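Hypothetical conserved protein (Thermus thermophilus, PDB 3DZM) is of unknown function but is a calcium-binding major outer membrane protein built as a beta-barrel. Local coordinates at residues V42-G47 / L84-L89; C166-E171 / K178-V183. All coordinates share one frame; numbering follows the deposited sequence.

Interaction 1: residues V42-G47 / L84-L89; sequences VRLGVG and LSLDVL
Arg43 and Asp87 face each other across two neighbouring antiparallel strands, with N-H...O bonds running both ways between their backbones. Gly45 and Ser85 form the next such pair along. On the face that carries Val42, Leu44, Val46, Leu84 and Leu86, the bump is Leu86: its CD1 reaches two methyls of the other strand, 3.7 Å from Val42 CG1 and touching Leu44 CD1. CG of Leu86 is anti to the backbone N (chi1 171°), which swings this branch across to the partner strand. Val46 and Leu84 run side by side more loosely, Val46 CG2 being 4.1 Å from Leu84 CD1. The other face has a low spot at Gly45, where the hydroxyl of Ser85 lies beside bare backbone, OG 4.0 Å from Gly45 O. Further along, Leu89 CD1 fits against the main chain 3.9 Å from Val42 N. Arg43 rises from this face and bends at chi3 (56°), so that NE and NH2 both reach Asp87 OD2, at 2.9 and 2.7 Å, with the guanidinium and carboxylate planes 64° apart. NH1 also salt-bridges Glu14, and NH2 Asp156. A leucine here would probably strip Asp87 OD2 of both donors and those carboxylates of a partner. Strand 23-32 flanks 42-47 and strand 100-117 flanks 84-89, Arg108 pairing with Asp87 OD1. The buried charges probably face the barrel interior and the leucines and valines outward, as in outer membrane barrels.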
loop_
_atom_site.group_PDB
_atom_site.type_symbol
_atom_site.label_atom_id
_atom_site.label_comp_id
_atom_site.label_asym_id
_atom_site.label_seq_id
_atom_site.Cartn_x
_atom_site.Cartn_y
_atom_site.Cartn_z
ATOM N N VAL A 42 -7.163 17.422 -7.638
ATOM C CA VAL A 42 -6.998 16.749 -6.354
ATOM C C VAL A 42 -7.573 15.345 -6.479
ATOM O O VAL A 42 -8.611 15.158 -7.097
ATOM C CB VAL A 42 -7.675 17.542 -5.257
ATOM C CG1 VAL A 42 -7.761 16.749 -4.010
ATOM C CG2 VAL A 42 -6.863 18.797 -5.004
ATOM N N ARG A 43 -6.848 14.350 -5.966
ATOM C CA ARG A 43 -7.323 12.972 -5.965
ATOM C C ARG A 43 -7.253 12.409 -4.540
ATOM O O ARG A 43 -6.199 12.500 -3.903
ATOM C CB ARG A 43 -6.518 12.104 -6.948
ATOM C CG ARG A 43 -6.945 10.648 -6.929
ATOM C CD ARG A 43 -6.294 9.795 -7.962
ATOM N NE ARG A 43 -4.857 9.877 -7.847
ATOM C CZ ARG A 43 -4.028 9.133 -8.558
ATOM N NH1 ARG A 43 -4.531 8.263 -9.412
ATOM N NH2 ARG A 43 -2.711 9.272 -8.420
ATOM N N LEU A 44 -8.373 11.877 -4.026
ATOM C CA LEU A 44 -8.358 11.081 -2.783
ATOM C C LEU A 44 -8.619 9.650 -3.161
ATOM O O LEU A 44 -9.547 9.386 -3.913
ATOM C CB LEU A 44 -9.501 11.430 -1.853
ATOM C CG LEU A 44 -9.489 12.580 -0.886
ATOM C CD1 LEU A 44 -9.111 13.810 -1.642
ATOM C CD2 LEU A 44 -10.889 12.707 -0.379
ATOM N N GLY A 45 -7.841 8.723 -2.624
ATOM C CA GLY A 45 -7.943 7.354 -3.065
ATOM C C GLY A 45 -7.654 6.370 -1.970
ATOM O O GLY A 45 -6.952 6.694 -1.017
ATOM N N VAL A 46 -8.207 5.166 -2.104
ATOM C CA VAL A 46 -7.882 4.113 -1.162
ATOM C C VAL A 46 -7.386 2.908 -1.925
ATOM O O VAL A 46 -7.929 2.593 -2.984
ATOM C CB VAL A 46 -9.049 3.784 -0.203
ATOM C CG1 VAL A 46 -10.278 3.428 -0.966
ATOM C CG2 VAL A 46 -8.659 2.690 0.712
ATOM N N GLY A 47 -6.308 2.297 -1.432
ATOM C CA GLY A 47 -5.751 1.114 -2.055
ATOM C C GLY A 47 -5.750 -0.102 -1.138
ATOM O O GLY A 47 -5.492 0.010 0.067
ATOM N N LEU A 84 -4.419 5.088 2.372
ATOM C CA LEU A 84 -5.215 6.283 2.121
ATOM C C LEU A 84 -4.266 7.306 1.604
ATOM O O LEU A 84 -3.189 7.511 2.155
ATOM C CB LEU A 84 -5.873 6.781 3.396
ATOM C CG LEU A 84 -7.209 6.096 3.639
ATOM C CD1 LEU A 84 -6.954 4.642 3.875
ATOM C CD2 LEU A 84 -7.910 6.691 4.812
ATOM N N SER A 85 -4.654 7.941 0.518
ATOM C CA SER A 85 -3.764 8.874 -0.136
ATOM C C SER A 85 -4.478 10.166 -0.599
ATOM O O SER A 85 -5.652 10.171 -0.929
ATOM C CB SER A 85 -3.048 8.170 -1.302
ATOM O OG SER A 85 -3.708 8.493 -2.505
ATOM N N LEU A 86 -3.742 11.265 -0.596
ATOM C CA LEU A 86 -4.189 12.513 -1.180
ATOM C C LEU A 86 -3.103 13.036 -2.116
ATOM O O LEU A 86 -1.948 13.120 -1.718
ATOM C CB LEU A 86 -4.470 13.554 -0.098
ATOM C CG LEU A 86 -4.733 14.918 -0.733
ATOM C CD1 LEU A 86 -6.189 15.045 -1.154
ATOM C CD2 LEU A 86 -4.358 16.017 0.213
ATOM N N ASP A 87 -3.480 13.362 -3.357
ATOM C CA ASP A 87 -2.549 13.856 -4.364
ATOM C C ASP A 87 -3.005 15.188 -4.903
ATOM O O ASP A 87 -4.151 15.338 -5.284
ATOM C CB ASP A 87 -2.469 12.950 -5.603
ATOM C CG ASP A 87 -2.193 11.518 -5.292
ATOM O OD1 ASP A 87 -1.495 11.248 -4.312
ATOM O OD2 ASP A 87 -2.660 10.652 -6.057
ATOM N N VAL A 88 -2.086 16.139 -4.994
ATOM C CA VAL A 88 -2.297 17.331 -5.792
ATOM C C VAL A 88 -1.698 17.066 -7.160
ATOM O O VAL A 88 -0.541 16.668 -7.244
ATOM C CB VAL A 88 -1.633 18.553 -5.133
ATOM C CG1 VAL A 88 -1.621 19.808 -6.079
ATOM C CG2 VAL A 88 -2.289 18.806 -3.764
ATOM N N LEU A 89 -2.512 17.246 -8.207
ATOM C CA LEU A 89 -2.136 17.052 -9.608
ATOM C C LEU A 89 -2.061 18.378 -10.326
ATOM O O LEU A 89 -2.894 19.222 -10.118
ATOM C CB LEU A 89 -3.214 16.236 -10.313
ATOM C CG LEU A 89 -3.619 14.941 -9.621
ATOM C CD1 LEU A 89 -5.109 14.780 -9.579
ATOM C CD2 LEU A 89 -2.980 13.801 -10.367
#

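Interaction 2: residues C166-E171 / K178-V183; sequences CFTRVE and KSQSSV
Phe167 pairs with Val183, Arg169 with Ser181 and Glu171 with Ser179 along this antiparallel hairpin, and the main chain does most of the joining. The straightest links are at the two ends: Phe167 N to Val183 O at 2.9 Å, and Ser179 N to Glu171 O at 3.0 Å with 171° at the hydrogen. The return bond from Glu171 N to Ser179 O is weak. Between these rungs, CA-H groups point at carbonyl oxygens, as where Val170 CA lies 3.3 Å from Ser179 O. Side-chain contact is sparse: the methyl Thr168 CG2 meets the polar amide end of Gln180, 4.0 Å from NE2, and Gln180 reaches it because its chain runs extended with CG anti to the backbone N (chi1 151°). Val170 CG1 lies over the backbone, 3.5 Å from Ser179 O. On the opposite face Glu171 OE1 comes 3.9 Å from Ser179 CB, while the far ends of Phe167 and Arg169 lead off from the partner strand. Phe167 packs on Val193 of helix 190-196, and Arg169 reaches Leu54, one of the calcium ligands. The covalent link is the disulfide from Cys166 to Cys184, directly beyond Val183. With serines, Gln180 and Lys178 largely exposed, the pairing depends on backbone bonds and the disulfide more than on a greasy core, which is consistent with a hairpin projecting into water beyond the membrane.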
loop_
_atom_site.group_PDB
_atom_site.type_symbol
_atom_site.label_atom_id
_atom_site.label_comp_id
_atom_site.label_asym_id
_atom_site.label_seq_id
_atom_site.Cartn_x
_atom_site.Cartn_y
_atom_site.Cartn_z
ATOM N N CYS A 166 5.753 2.427 14.960
ATOM C CA CYS A 166 5.693 1.341 15.929
ATOM C C CYS A 166 5.110 0.083 15.281
ATOM O O CYS A 166 4.386 0.172 14.291
ATOM C CB CYS A 166 4.865 1.765 17.154
ATOM S SG CYS A 166 5.696 2.945 18.229
ATOM N N PHE A 167 5.443 -1.078 15.835
ATOM C CA PHE A 167 4.818 -2.350 15.462
ATOM C C PHE A 167 3.974 -2.905 16.596
ATOM O O PHE A 167 4.356 -2.797 17.747
ATOM C CB PHE A 167 5.875 -3.391 15.173
ATOM C CG PHE A 167 6.616 -3.154 13.928
ATOM C CD1 PHE A 167 6.036 -3.429 12.704
ATOM C CD2 PHE A 167 7.895 -2.655 13.967
ATOM C CE1 PHE A 167 6.735 -3.222 11.547
ATOM C CE2 PHE A 167 8.595 -2.438 12.809
ATOM C CZ PHE A 167 8.019 -2.732 11.605
ATOM N N THR A 168 2.851 -3.533 16.272
ATOM C CA THR A 168 2.004 -4.149 17.289
ATOM C C THR A 168 1.813 -5.620 16.967
ATOM O O THR A 168 1.288 -5.937 15.920
ATOM C CB THR A 168 0.661 -3.476 17.296
ATOM O OG1 THR A 168 0.848 -2.106 17.642
ATOM C CG2 THR A 168 -0.258 -4.107 18.292
ATOM N N ARG A 169 2.253 -6.507 17.856
ATOM C CA ARG A 169 2.094 -7.968 17.696
ATOM C C ARG A 169 0.875 -8.511 18.496
ATOM O O ARG A 169 0.614 -8.105 19.618
ATOM C CB ARG A 169 3.422 -8.715 18.044
ATOM C CG ARG A 169 3.700 -10.073 17.294
ATOM C CD ARG A 169 5.243 -10.359 16.939
ATOM N NE ARG A 169 5.422 -11.091 15.649
ATOM C CZ ARG A 169 6.573 -11.401 15.016
ATOM N NH1 ARG A 169 7.797 -11.078 15.485
ATOM N NH2 ARG A 169 6.472 -12.050 13.865
ATOM N N VAL A 170 0.109 -9.406 17.892
ATOM C CA VAL A 170 -0.955 -10.119 18.597
ATOM C C VAL A 170 -0.827 -11.610 18.340
ATOM O O VAL A 170 -0.973 -12.042 17.200
ATOM C CB VAL A 170 -2.392 -9.653 18.171
ATOM C CG1 VAL A 170 -3.433 -10.374 18.988
ATOM C CG2 VAL A 170 -2.541 -8.224 18.424
ATOM N N GLU A 171 -0.548 -12.384 19.392
ATOM C CA GLU A 171 -0.603 -13.851 19.337
ATOM C C GLU A 171 -1.970 -14.314 19.831
ATOM O O GLU A 171 -2.511 -13.727 20.748
ATOM C CB GLU A 171 0.464 -14.488 20.230
ATOM C CG GLU A 171 1.783 -13.736 20.422
ATOM C CD GLU A 171 2.733 -14.476 21.399
ATOM O OE1 GLU A 171 2.277 -14.873 22.498
ATOM O OE2 GLU A 171 3.931 -14.667 21.074
ATOM N N LYS A 178 -5.458 -14.267 24.247
ATOM C CA LYS A 178 -4.728 -13.330 23.397
ATOM C C LYS A 178 -3.663 -12.577 24.150
ATOM O O LYS A 178 -3.811 -12.224 25.324
ATOM C CB LYS A 178 -5.658 -12.354 22.667
ATOM C CG LYS A 178 -6.464 -13.002 21.558
ATOM C CD LYS A 178 -7.043 -11.978 20.592
ATOM C CE LYS A 178 -8.009 -12.635 19.595
ATOM N NZ LYS A 178 -8.842 -11.639 18.841
ATOM N N SER A 179 -2.563 -12.355 23.458
ATOM C CA SER A 179 -1.479 -11.581 24.003
ATOM C C SER A 179 -1.223 -10.418 23.053
ATOM O O SER A 179 -1.441 -10.536 21.837
ATOM C CB SER A 179 -0.255 -12.463 24.123
ATOM O OG SER A 179 0.744 -11.802 24.864
ATOM N N GLN A 180 -0.798 -9.283 23.594
ATOM C CA GLN A 180 -0.419 -8.165 22.741
ATOM C C GLN A 180 0.785 -7.383 23.247
ATOM O O GLN A 180 1.004 -7.269 24.452
ATOM C CB GLN A 180 -1.575 -7.231 22.554
ATOM C CG GLN A 180 -1.112 -5.846 22.318
ATOM C CD GLN A 180 -2.217 -4.916 21.871
ATOM O OE1 GLN A 180 -3.324 -5.344 21.496
ATOM N NE2 GLN A 180 -1.915 -3.623 21.894
ATOM N N SER A 181 1.573 -6.854 22.314
ATOM C CA SER A 181 2.773 -6.083 22.647
ATOM C C SER A 181 3.156 -5.191 21.486
ATOM O O SER A 181 2.548 -5.259 20.409
ATOM C CB SER A 181 3.943 -7.003 22.987
ATOM O OG SER A 181 4.161 -7.970 21.967
ATOM N N SER A 182 4.156 -4.344 21.696
ATOM C CA SER A 182 4.546 -3.389 20.661
ATOM C C SER A 182 5.959 -2.929 20.857
ATOM O O SER A 182 6.404 -2.769 21.983
ATOM C CB SER A 182 3.613 -2.179 20.664
ATOM O OG SER A 182 3.556 -1.613 21.952
ATOM N N VAL A 183 6.673 -2.722 19.762
ATOM C CA VAL A 183 8.010 -2.156 19.841
ATOM C C VAL A 183 7.997 -0.869 19.088
ATOM O O VAL A 183 7.339 -0.748 18.062
ATOM C CB VAL A 183 9.069 -3.004 19.168
ATOM C CG1 VAL A 183 10.412 -2.739 19.838
ATOM C CG2 VAL A 183 8.699 -4.470 19.228
#

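Interaction 1 and interaction 2 belong to one curled antiparallel sheet but to different parts of it, their centres about 30 Å apart and their nearest atoms about 16 Å apart. They follow each other in series along the chain: strands 40-50 and 76-90 are joined before strand 151-172 turns back as strand 178-183. The first pairing joins two neighbouring staves of the barrel wall, nearer the middle of the molecule; the second is a local hairpin at one end, with the calcium site in its vicinity. The protein thus probably combines a membrane-spanning wall, apolar outside and charged inside, with a polar, disulfide-linked extension outside the bilayer.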